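Local structure of endo-b-1,4-glucanase (Nasutitermes takasagoensis, 1KS8) at residues Y52-D57 against V413-N418; A125-P130 against H359-S364; P355-H360 against P380-H385. The protein probably hydrolyses internal beta-1,4-glucosidic linkages in cellulose and related beta-glucans as a family 9 glycoside hydrolase. All blocks are in the same frame, centred on the assembly; numbering follows the deposited sequence.

Contact 1. Residues Y52-D57 against V413-N418; sequences YFDAGD and VATDYN
The phenol ring of Tyr52 is approached obliquely by the methyl CG2 of Thr415, and the closest approach of these two side chains is from Tyr52 CB to Thr415 CG2, at 4.1 Å. Away from the threonine, the ring meets that of Trp98, and its OH bonds to Ala95 O. On the other segment, Ala414 CB sits over one face of the Tyr417 ring, toward the rim, while also touching Ala55 CB at 3.8 Å across the contact.

Between these groups the two chains run almost antiparallel and are joined mainly through the carbonyl of Asp54. Thr415 N gives its proton to Asp54 O over 2.9 Å in a nearly straight bond (174°). Thr415 lies at the start of helix 415-430, where a backbone N-H has no helical carbonyl ahead of it, so the loop supplies one. The threonine side chain straddles the same oxygen: chi1 of 52° puts OG1 between the backbone N and carbonyl carbon and CG2 anti to the carbonyl carbon, 3.3 Å from Phe53 O. A water completes the link, donating to Asp54 OD1 at 2.8 Å and lying 2.7 Å from Thr415 OG1. Tyr206 OH holds Asp54 OD2, so both carboxylate oxygens have partners. Ala55 N is turned into its own loop, donating to Asp57 OD1, and Ala55 CB presses close to Val413 O, at 3.1 Å.

Every touching residue is buried. Ala55 also packs on Glu412, predicted to be an active-site residue, their nearest side-chain atoms about 3 Å apart. The Asp-Ala-Gly-Asp loop, a family 9 signature, is thus joined to the start of helix 415-430 in the (alpha/alpha)6 barrel, probably as part of the active-site region next to Glu412.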
loop_
_atom_site.group_PDB
_atom_site.type_symbol
_atom_site.label_atom_id
_atom_site.label_comp_id
_atom_site.label_asym_id
_atom_site.label_seq_id
_atom_site.Cartn_x
_atom_site.Cartn_y
_atom_site.Cartn_z
ATOM N N TYR A 52 -0.412 -10.658 -1.553
ATOM C CA TYR A 52 -1.540 -10.176 -0.765
ATOM C C TYR A 52 -2.843 -10.066 -1.538
ATOM O O TYR A 52 -2.855 -9.660 -2.702
ATOM C CB TYR A 52 -1.257 -8.777 -0.215
ATOM C CG TYR A 52 -0.197 -8.688 0.847
ATOM C CD1 TYR A 52 -0.428 -9.186 2.127
ATOM C CD2 TYR A 52 1.022 -8.068 0.589
ATOM C CE1 TYR A 52 0.523 -9.066 3.126
ATOM C CE2 TYR A 52 1.987 -7.942 1.585
ATOM C CZ TYR A 52 1.727 -8.444 2.851
ATOM O OH TYR A 52 2.662 -8.319 3.851
ATOM N N PHE A 53 -3.937 -10.427 -0.880
ATOM C CA PHE A 53 -5.256 -10.251 -1.468
ATOM C C PHE A 53 -5.385 -8.732 -1.376
ATOM O O PHE A 53 -4.932 -8.121 -0.402
ATOM C CB PHE A 53 -6.320 -10.941 -0.616
ATOM C CG PHE A 53 -6.283 -12.442 -0.705
ATOM C CD1 PHE A 53 -6.306 -13.079 -1.943
ATOM C CD2 PHE A 53 -6.272 -13.219 0.447
ATOM C CE1 PHE A 53 -6.325 -14.471 -2.034
ATOM C CE2 PHE A 53 -6.292 -14.612 0.368
ATOM C CZ PHE A 53 -6.320 -15.237 -0.874
ATOM N N ASP A 54 -6.003 -8.114 -2.372
ATOM C CA ASP A 54 -6.086 -6.660 -2.395
ATOM C C ASP A 54 -6.858 -5.956 -1.295
ATOM O O ASP A 54 -6.328 -5.072 -0.621
ATOM C CB ASP A 54 -6.638 -6.191 -3.738
ATOM C CG ASP A 54 -6.659 -4.682 -3.855
ATOM O OD1 ASP A 54 -5.568 -4.071 -3.841
ATOM O OD2 ASP A 54 -7.763 -4.104 -3.947
ATOM N N ALA A 55 -8.113 -6.348 -1.114
ATOM C CA ALA A 55 -8.958 -5.682 -0.139
ATOM C C ALA A 55 -9.858 -6.671 0.585
ATOM O O ALA A 55 -9.369 -7.544 1.294
ATOM C CB ALA A 55 -9.790 -4.626 -0.857
ATOM N N GLY A 56 -11.170 -6.518 0.427
ATOM C CA GLY A 56 -12.099 -7.439 1.061
ATOM C C GLY A 56 -12.378 -8.616 0.142
ATOM O O GLY A 56 -13.155 -9.517 0.484
ATOM N N ASP A 57 -11.731 -8.592 -1.022
ATOM C CA ASP A 57 -11.851 -9.616 -2.056
ATOM C C ASP A 57 -10.612 -10.505 -2.073
ATOM O O ASP A 57 -9.763 -10.416 -1.186
ATOM C CB ASP A 57 -12.035 -8.945 -3.423
ATOM C CG ASP A 57 -10.896 -7.993 -3.773
ATOM O OD1 ASP A 57 -10.084 -7.653 -2.882
ATOM O OD2 ASP A 57 -10.816 -7.566 -4.947
ATOM N N VAL A 413 -11.828 -1.696 3.168
ATOM C CA VAL A 413 -10.519 -1.836 3.791
ATOM C C VAL A 413 -9.666 -2.343 2.638
ATOM O O VAL A 413 -10.176 -3.025 1.747
ATOM C CB VAL A 413 -10.516 -2.857 4.963
ATOM C CG1 VAL A 413 -11.368 -2.326 6.108
ATOM C CG2 VAL A 413 -11.041 -4.212 4.500
ATOM N N ALA A 414 -8.384 -2.003 2.627
ATOM C CA ALA A 414 -7.525 -2.437 1.533
ATOM C C ALA A 414 -6.055 -2.345 1.888
ATOM O O ALA A 414 -5.662 -1.560 2.751
ATOM C CB ALA A 414 -7.809 -1.594 0.290
ATOM N N THR A 415 -5.238 -3.143 1.213
ATOM C CA THR A 415 -3.810 -3.111 1.473
ATOM C C THR A 415 -3.244 -1.708 1.254
ATOM O O THR A 415 -2.418 -1.247 2.044
ATOM C CB THR A 415 -3.047 -4.113 0.587
ATOM O OG1 THR A 415 -3.409 -3.919 -0.784
ATOM C CG2 THR A 415 -3.378 -5.539 0.998
ATOM N N ASP A 416 -3.680 -1.009 0.206
ATOM C CA ASP A 416 -3.129 0.325 -0.001
ATOM C C ASP A 416 -3.629 1.349 1.009
ATOM O O ASP A 416 -3.006 2.388 1.193
ATOM C CB ASP A 416 -3.324 0.827 -1.452
ATOM C CG ASP A 416 -4.780 1.003 -1.857
ATOM O OD1 ASP A 416 -5.683 0.956 -1.003
ATOM O OD2 ASP A 416 -5.008 1.206 -3.071
ATOM N N TYR A 417 -4.727 1.042 1.698
ATOM C CA TYR A 417 -5.258 1.955 2.711
ATOM C C TYR A 417 -4.341 2.005 3.933
ATOM O O TYR A 417 -4.169 3.054 4.549
ATOM C CB TYR A 417 -6.636 1.495 3.194
ATOM C CG TYR A 417 -7.819 1.875 2.334
ATOM C CD1 TYR A 417 -7.661 2.258 1.002
ATOM C CD2 TYR A 417 -9.113 1.792 2.846
ATOM C CE1 TYR A 417 -8.773 2.543 0.199
ATOM C CE2 TYR A 417 -10.224 2.071 2.061
ATOM C CZ TYR A 417 -10.050 2.442 0.741
ATOM O OH TYR A 417 -11.161 2.695 -0.035
ATOM N N ASN A 418 -3.766 0.861 4.290
ATOM C CA ASN A 418 -2.899 0.786 5.462
ATOM C C ASN A 418 -1.425 1.112 5.271
ATOM O O ASN A 418 -0.703 1.229 6.259
ATOM C CB ASN A 418 -2.993 -0.604 6.102
ATOM C CG ASN A 418 -4.098 -0.700 7.131
ATOM O OD1 ASN A 418 -5.277 -0.557 6.810
ATOM N ND2 ASN A 418 -3.718 -0.942 8.383
HETATM O O HOH W 1 -2.946 -4.897 -3.251
#

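Contact 2. Residues A125-P130 against H359-S364; sequences AFWGRP and HHRSSS. With SO4 (sulfate ion), chain B.
Arg361 lies across the indole of Trp127, and here the packing is tight. Its CG sits 3.3 Å from the centroid of the six-membered ring, a CH-pi contact over mid-face. From there the extended chain carries the guanidinium out above CE3, its plane tilted 34° from the ring. With CG beside the backbone N (chi1 -67°), NE also reaches back to Phe126 O, donating at only 2.6 Å in the planes of both groups. At the indole's far edge, Trp127 NE1 donates to Ser364 OG (3.0 Å), slightly tilted from the ring plane. That hydroxyl donates to Arg361 O, on a lone pair.

Ser364 lies in the short, weakly bonded helix 361-364, which His360 N-caps: its ND1 accepts from Ser363 N, while Gln19 holds NE2. The loop before strand 139-142 is thus clamped against one helical turn, probably beside the family 9 substrate cleft, the His359 side chain lying about 4 Å from that of Glu412, a predicted active-site residue. Gly128 O, buried beside Arg361 CB, has no polar partner.

Packing is sparser elsewhere. Pro130 CD merely touches Ser362 CB at 3.9 Å. On the more open side the indole edge meets the face of partly exposed His359, a T-shaped pair with centroids 5.5 Å apart and planes at 69°. At the edge of the imidazole, in its plane, a sulfate probably from the crystallisation liquor is held by two residues of 359-364: His359 NE2 donates to O1 (2.6 Å), Arg361 NH1 to O4 (2.8 Å) and NH2 to O2. Gly56 O and His124 O help fix the guanidinium's rotation.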
loop_
_atom_site.group_PDB
_atom_site.type_symbol
_atom_site.label_atom_id
_atom_site.label_comp_id
_atom_site.label_asym_id
_atom_site.label_seq_id
_atom_site.Cartn_x
_atom_site.Cartn_y
_atom_site.Cartn_z
ATOM N N ALA A 125 -18.059 -12.179 -7.264
ATOM C CA ALA A 125 -19.364 -12.834 -7.257
ATOM C C ALA A 125 -19.449 -13.847 -6.116
ATOM O O ALA A 125 -20.522 -14.361 -5.802
ATOM C CB ALA A 125 -19.604 -13.532 -8.588
ATOM N N PHE A 126 -18.303 -14.121 -5.503
ATOM C CA PHE A 126 -18.196 -15.065 -4.399
ATOM C C PHE A 126 -18.014 -14.335 -3.077
ATOM O O PHE A 126 -17.281 -13.351 -3.008
ATOM C CB PHE A 126 -16.983 -15.974 -4.640
ATOM C CG PHE A 126 -16.588 -16.816 -3.452
ATOM C CD1 PHE A 126 -17.295 -17.967 -3.129
ATOM C CD2 PHE A 126 -15.486 -16.468 -2.675
ATOM C CE1 PHE A 126 -16.911 -18.764 -2.051
ATOM C CE2 PHE A 126 -15.094 -17.257 -1.594
ATOM C CZ PHE A 126 -15.806 -18.406 -1.283
ATOM N N TRP A 127 -18.704 -14.800 -2.039
ATOM C CA TRP A 127 -18.537 -14.243 -0.700
ATOM C C TRP A 127 -18.345 -15.437 0.223
ATOM O O TRP A 127 -19.250 -16.252 0.395
ATOM C CB TRP A 127 -19.747 -13.421 -0.235
ATOM C CG TRP A 127 -19.446 -12.687 1.047
ATOM C CD1 TRP A 127 -19.416 -13.211 2.310
ATOM C CD2 TRP A 127 -18.994 -11.331 1.170
ATOM N NE1 TRP A 127 -18.967 -12.270 3.209
ATOM C CE2 TRP A 127 -18.698 -11.108 2.535
ATOM C CE3 TRP A 127 -18.803 -10.287 0.255
ATOM C CZ2 TRP A 127 -18.219 -9.879 3.007
ATOM C CZ3 TRP A 127 -18.326 -9.066 0.722
ATOM C CH2 TRP A 127 -18.039 -8.874 2.089
ATOM N N GLY A 128 -17.155 -15.547 0.801
ATOM C CA GLY A 128 -16.865 -16.659 1.686
ATOM C C GLY A 128 -15.391 -16.696 2.030
ATOM O O GLY A 128 -14.679 -15.717 1.821
ATOM N N ARG A 129 -14.932 -17.825 2.561
ATOM C CA ARG A 129 -13.528 -17.975 2.938
ATOM C C ARG A 129 -12.681 -18.209 1.690
ATOM O O ARG A 129 -13.096 -18.914 0.775
ATOM C CB ARG A 129 -13.374 -19.145 3.913
ATOM C CG ARG A 129 -14.073 -18.930 5.253
ATOM C CD ARG A 129 -14.006 -20.176 6.128
ATOM N NE ARG A 129 -14.833 -21.240 5.572
ATOM C CZ ARG A 129 -16.013 -21.617 6.057
ATOM N NH1 ARG A 129 -16.527 -21.030 7.131
ATOM N NH2 ARG A 129 -16.695 -22.569 5.441
ATOM N N PRO A 130 -11.472 -17.629 1.641
ATOM C CA PRO A 130 -10.647 -17.836 0.446
ATOM C C PRO A 130 -10.308 -19.292 0.144
ATOM O O PRO A 130 -10.222 -19.681 -1.026
ATOM C CB PRO A 130 -9.414 -16.969 0.718
ATOM C CG PRO A 130 -9.323 -16.936 2.214
ATOM C CD PRO A 130 -10.767 -16.821 2.652
ATOM N N HIS A 359 -16.130 -4.222 5.067
ATOM C CA HIS A 359 -16.514 -4.880 3.816
ATOM C C HIS A 359 -15.357 -5.824 3.509
ATOM O O HIS A 359 -14.505 -5.542 2.664
ATOM C CB HIS A 359 -16.651 -3.821 2.725
ATOM C CG HIS A 359 -17.222 -4.338 1.445
ATOM N ND1 HIS A 359 -18.567 -4.577 1.274
ATOM C CD2 HIS A 359 -16.627 -4.663 0.273
ATOM C CE1 HIS A 359 -18.778 -5.029 0.050
ATOM N NE2 HIS A 359 -17.618 -5.090 -0.577
ATOM N N HIS A 360 -15.359 -6.969 4.177
ATOM C CA HIS A 360 -14.245 -7.899 4.081
ATOM C C HIS A 360 -14.726 -9.334 4.266
ATOM O O HIS A 360 -15.269 -9.695 5.312
ATOM C CB HIS A 360 -13.268 -7.475 5.178
ATOM C CG HIS A 360 -11.945 -8.165 5.141
ATOM N ND1 HIS A 360 -11.686 -9.311 5.860
ATOM C CD2 HIS A 360 -10.784 -7.829 4.532
ATOM C CE1 HIS A 360 -10.419 -9.649 5.701
ATOM N NE2 HIS A 360 -9.848 -8.765 4.900
ATOM N N ARG A 361 -14.505 -10.150 3.244
ATOM C CA ARG A 361 -14.951 -11.534 3.256
ATOM C C ARG A 361 -14.373 -12.466 4.311
ATOM O O ARG A 361 -15.118 -13.030 5.113
ATOM C CB ARG A 361 -14.734 -12.147 1.874
ATOM C CG ARG A 361 -15.627 -11.543 0.806
ATOM C CD ARG A 361 -15.195 -11.975 -0.583
ATOM N NE ARG A 361 -16.077 -11.456 -1.628
ATOM C CZ ARG A 361 -16.115 -10.188 -2.029
ATOM N NH1 ARG A 361 -15.319 -9.282 -1.476
ATOM N NH2 ARG A 361 -16.947 -9.829 -3.000
ATOM N N SER A 362 -13.055 -12.634 4.331
ATOM C CA SER A 362 -12.475 -13.578 5.276
ATOM C C SER A 362 -12.793 -13.310 6.741
ATOM O O SER A 362 -13.051 -14.250 7.493
ATOM C CB SER A 362 -10.959 -13.705 5.067
ATOM O OG SER A 362 -10.266 -12.525 5.414
ATOM N N SER A 363 -12.797 -12.050 7.155
ATOM C CA SER A 363 -13.100 -11.753 8.552
ATOM C C SER A 363 -14.582 -11.924 8.890
ATOM O O SER A 363 -14.938 -12.113 10.048
ATOM C CB SER A 363 -12.646 -10.332 8.919
ATOM O OG SER A 363 -13.344 -9.345 8.183
ATOM N N SER A 364 -15.448 -11.862 7.885
ATOM C CA SER A 364 -16.882 -12.007 8.129
ATOM C C SER A 364 -17.288 -13.454 8.381
ATOM O O SER A 364 -18.328 -13.729 8.980
ATOM C CB SER A 364 -17.678 -11.490 6.929
ATOM O OG SER A 364 -17.657 -12.428 5.859
HETATM S S SO4 B . -15.717 -6.137 -3.514
HETATM O O1 SO4 B . -16.808 -5.049 -3.033
HETATM O O2 SO4 B . -16.496 -7.228 -4.060
HETATM O O3 SO4 B . -14.904 -5.594 -4.389
HETATM O O4 SO4 B . -15.102 -6.563 -2.283
#

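Contact 3. Residues P355-H360 against P380-H385; sequences PTRPHH and PDPNYH. With SO4 (sulfate ion), chain B.
Arg357 and Asn383 provide the polar grip of this contact, each from a different segment. The arginine acts through charge-assisted bonds. Its NE and NH2 both donate to one atom, Pro380 O, each at 3.0 Å, so the guanidinium takes the carbonyl side-on in its own plane. Seen from the carbonyl the two differ: NH2 lies in the carbonyl plane, whereas NE stands 42° above it. The extended side chain, with CG beside the backbone N (chi1 -57°), reaches along residues 380-382, and its remaining nitrogen, NH1, forms a salt bridge with Asp403, a predicted active-site residue.

The neutral hydrogen bonds centre on Asn383. Its backbone N donates to Thr356 O at 2.9 Å, tilted from the carbonyl plane, and its ND2 donates to Pro358 O at 3.1 Å, with the acceptor tilted from the amide plane. Arg405 and Ser363 bind the other positions of this amide, through OD1 and ND2 respectively, so its rotation is fixed from several sides. Pro358 O is also the acceptor of an inverse gamma turn centred on His359, closed by a weak bond from His360 N; the ND2 bond thus meets the carbonyl of the bend before helix 361-364, in the loops of the (alpha/alpha)6 fold, probably near the cleft. One water bridges the backbones, donating to Thr356 O at 2.8 Å and to Asn383 O at 2.9 Å.

Van der Waals contact surrounds these bonds. Thr356 and Pro382 lie side by side, pointing the same way, with Thr356 OG1 3.4 Å from Pro382 CB. Pro382 CA lies over one guanidinium face of Arg357, offset toward its rim. The Pro358 ring slants across the Asn383 side chain, its CG 3.6 Å from ND2, on the buried side of a contact whose other margin, at Pro380 to Pro382, is exposed.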
loop_
_atom_site.group_PDB
_atom_site.type_symbol
_atom_site.label_atom_id
_atom_site.label_comp_id
_atom_site.label_asym_id
_atom_site.label_seq_id
_atom_site.Cartn_x
_atom_site.Cartn_y
_atom_site.Cartn_z
ATOM N N PRO A 355 -15.137 0.272 13.804
ATOM C CA PRO A 355 -16.019 -0.388 12.840
ATOM C C PRO A 355 -15.937 -1.881 13.145
ATOM O O PRO A 355 -14.848 -2.390 13.421
ATOM C CB PRO A 355 -15.366 -0.063 11.498
ATOM C CG PRO A 355 -14.658 1.234 11.757
ATOM C CD PRO A 355 -14.058 1.002 13.120
ATOM N N THR A 356 -17.067 -2.577 13.111
ATOM C CA THR A 356 -17.051 -4.011 13.369
ATOM C C THR A 356 -17.561 -4.794 12.166
ATOM O O THR A 356 -17.564 -6.024 12.174
ATOM C CB THR A 356 -17.913 -4.388 14.594
ATOM O OG1 THR A 356 -19.293 -4.122 14.316
ATOM C CG2 THR A 356 -17.476 -3.591 15.811
ATOM N N ARG A 357 -17.976 -4.077 11.126
ATOM C CA ARG A 357 -18.492 -4.723 9.927
ATOM C C ARG A 357 -17.751 -4.295 8.657
ATOM O O ARG A 357 -18.367 -3.864 7.677
ATOM C CB ARG A 357 -19.989 -4.426 9.784
ATOM C CG ARG A 357 -20.811 -4.859 10.993
ATOM C CD ARG A 357 -22.270 -4.456 10.849
ATOM N NE ARG A 357 -23.098 -4.938 11.955
ATOM C CZ ARG A 357 -23.050 -4.468 13.197
ATOM N NH1 ARG A 357 -22.209 -3.492 13.514
ATOM N NH2 ARG A 357 -23.847 -4.977 14.128
ATOM N N PRO A 358 -16.414 -4.403 8.656
ATOM C CA PRO A 358 -15.697 -4.001 7.442
ATOM C C PRO A 358 -16.148 -4.838 6.245
ATOM O O PRO A 358 -16.520 -6.003 6.396
ATOM C CB PRO A 358 -14.228 -4.235 7.808
ATOM C CG PRO A 358 -14.293 -5.339 8.823
ATOM C CD PRO A 358 -15.482 -4.936 9.666
ATOM N N HIS A 359 -16.130 -4.222 5.067
ATOM C CA HIS A 359 -16.514 -4.880 3.816
ATOM C C HIS A 359 -15.357 -5.824 3.509
ATOM O O HIS A 359 -14.505 -5.542 2.664
ATOM C CB HIS A 359 -16.651 -3.821 2.725
ATOM C CG HIS A 359 -17.222 -4.338 1.445
ATOM N ND1 HIS A 359 -18.567 -4.577 1.274
ATOM C CD2 HIS A 359 -16.627 -4.663 0.273
ATOM C CE1 HIS A 359 -18.778 -5.029 0.050
ATOM N NE2 HIS A 359 -17.618 -5.090 -0.577
ATOM N N HIS A 360 -15.359 -6.969 4.177
ATOM C CA HIS A 360 -14.245 -7.899 4.081
ATOM C C HIS A 360 -14.726 -9.334 4.266
ATOM O O HIS A 360 -15.269 -9.695 5.312
ATOM C CB HIS A 360 -13.268 -7.475 5.178
ATOM C CG HIS A 360 -11.945 -8.165 5.141
ATOM N ND1 HIS A 360 -11.686 -9.311 5.860
ATOM C CD2 HIS A 360 -10.784 -7.829 4.532
ATOM C CE1 HIS A 360 -10.419 -9.649 5.701
ATOM N NE2 HIS A 360 -9.848 -8.765 4.900
ATOM N N PRO A 380 -26.783 -9.247 10.036
ATOM C CA PRO A 380 -26.845 -7.975 10.762
ATOM C C PRO A 380 -25.758 -7.920 11.834
ATOM O O PRO A 380 -25.397 -6.849 12.319
ATOM C CB PRO A 380 -28.242 -7.998 11.382
ATOM C CG PRO A 380 -29.017 -8.902 10.474
ATOM C CD PRO A 380 -28.032 -10.005 10.213
ATOM N N ASP A 381 -25.239 -9.092 12.187
ATOM C CA ASP A 381 -24.208 -9.214 13.210
ATOM C C ASP A 381 -22.857 -8.682 12.750
ATOM O O ASP A 381 -22.591 -8.578 11.553
ATOM C CB ASP A 381 -24.039 -10.684 13.606
ATOM C CG ASP A 381 -25.337 -11.323 14.057
ATOM O OD1 ASP A 381 -25.343 -12.554 14.269
ATOM O OD2 ASP A 381 -26.344 -10.600 14.202
ATOM N N PRO A 382 -21.986 -8.324 13.705
ATOM C CA PRO A 382 -20.659 -7.816 13.354
ATOM C C PRO A 382 -19.849 -8.946 12.719
ATOM O O PRO A 382 -20.181 -10.123 12.891
ATOM C CB PRO A 382 -20.089 -7.380 14.703
ATOM C CG PRO A 382 -20.771 -8.290 15.677
ATOM C CD PRO A 382 -22.189 -8.303 15.166
ATOM N N ASN A 383 -18.806 -8.597 11.972
ATOM C CA ASN A 383 -17.966 -9.614 11.348
ATOM C C ASN A 383 -17.499 -10.572 12.435
ATOM O O ASN A 383 -17.050 -10.141 13.498
ATOM C CB ASN A 383 -16.760 -8.966 10.662
ATOM C CG ASN A 383 -17.110 -8.363 9.317
ATOM O OD1 ASN A 383 -18.224 -7.888 9.106
ATOM N ND2 ASN A 383 -16.148 -8.368 8.397
ATOM N N TYR A 384 -17.605 -11.867 12.160
ATOM C CA TYR A 384 -17.222 -12.892 13.123
ATOM C C TYR A 384 -15.830 -12.674 13.707
ATOM O O TYR A 384 -15.642 -12.759 14.922
ATOM C CB TYR A 384 -17.317 -14.276 12.473
ATOM C CG TYR A 384 -17.119 -15.417 13.443
ATOM C CD1 TYR A 384 -15.841 -15.819 13.820
ATOM C CD2 TYR A 384 -18.213 -16.084 13.995
ATOM C CE1 TYR A 384 -15.649 -16.861 14.722
ATOM C CE2 TYR A 384 -18.033 -17.130 14.903
ATOM C CZ TYR A 384 -16.746 -17.511 15.258
ATOM O OH TYR A 384 -16.549 -18.550 16.142
ATOM N N HIS A 385 -14.857 -12.398 12.845
ATOM C CA HIS A 385 -13.487 -12.155 13.286
ATOM C C HIS A 385 -13.204 -10.661 13.302
ATOM O O HIS A 385 -13.605 -9.936 12.391
ATOM C CB HIS A 385 -12.475 -12.798 12.335
ATOM C CG HIS A 385 -12.676 -14.264 12.115
ATOM N ND1 HIS A 385 -12.461 -15.203 13.101
ATOM C CD2 HIS A 385 -13.047 -14.953 11.011
ATOM C CE1 HIS A 385 -12.690 -16.409 12.610
ATOM N NE2 HIS A 385 -13.048 -16.285 11.344
HETATM S S SO4 B . -15.717 -6.137 -3.514
HETATM O O1 SO4 B . -16.808 -5.049 -3.033
HETATM O O2 SO4 B . -16.496 -7.228 -4.060
HETATM O O3 SO4 B . -14.904 -5.594 -4.389
HETATM O O4 SO4 B . -15.102 -6.563 -2.283
HETATM O O HOH W 2 -15.848 -7.475 13.882
#

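Contact 1 is the core contact, its centre about 8 Å from that of the chain, while contacts 2 and 3 lie about 20 and 22 Å out, on the same side; contact 2 is nonetheless buried, whereas contact 3 is partly so. The outer two share His359 and His360 and meet again where Ser363 O pairs with His385 N. Contact 1 reaches both, Val413 packing on His360 and Pro358. Chemistry follows place. The inner contact rests on a backbone bond, small side chains and a bridging water; contact 2 mixes indole packing with an anion-binding arginine; contact 3, partly at the surface, relies on a side-on arginine and an asparagine.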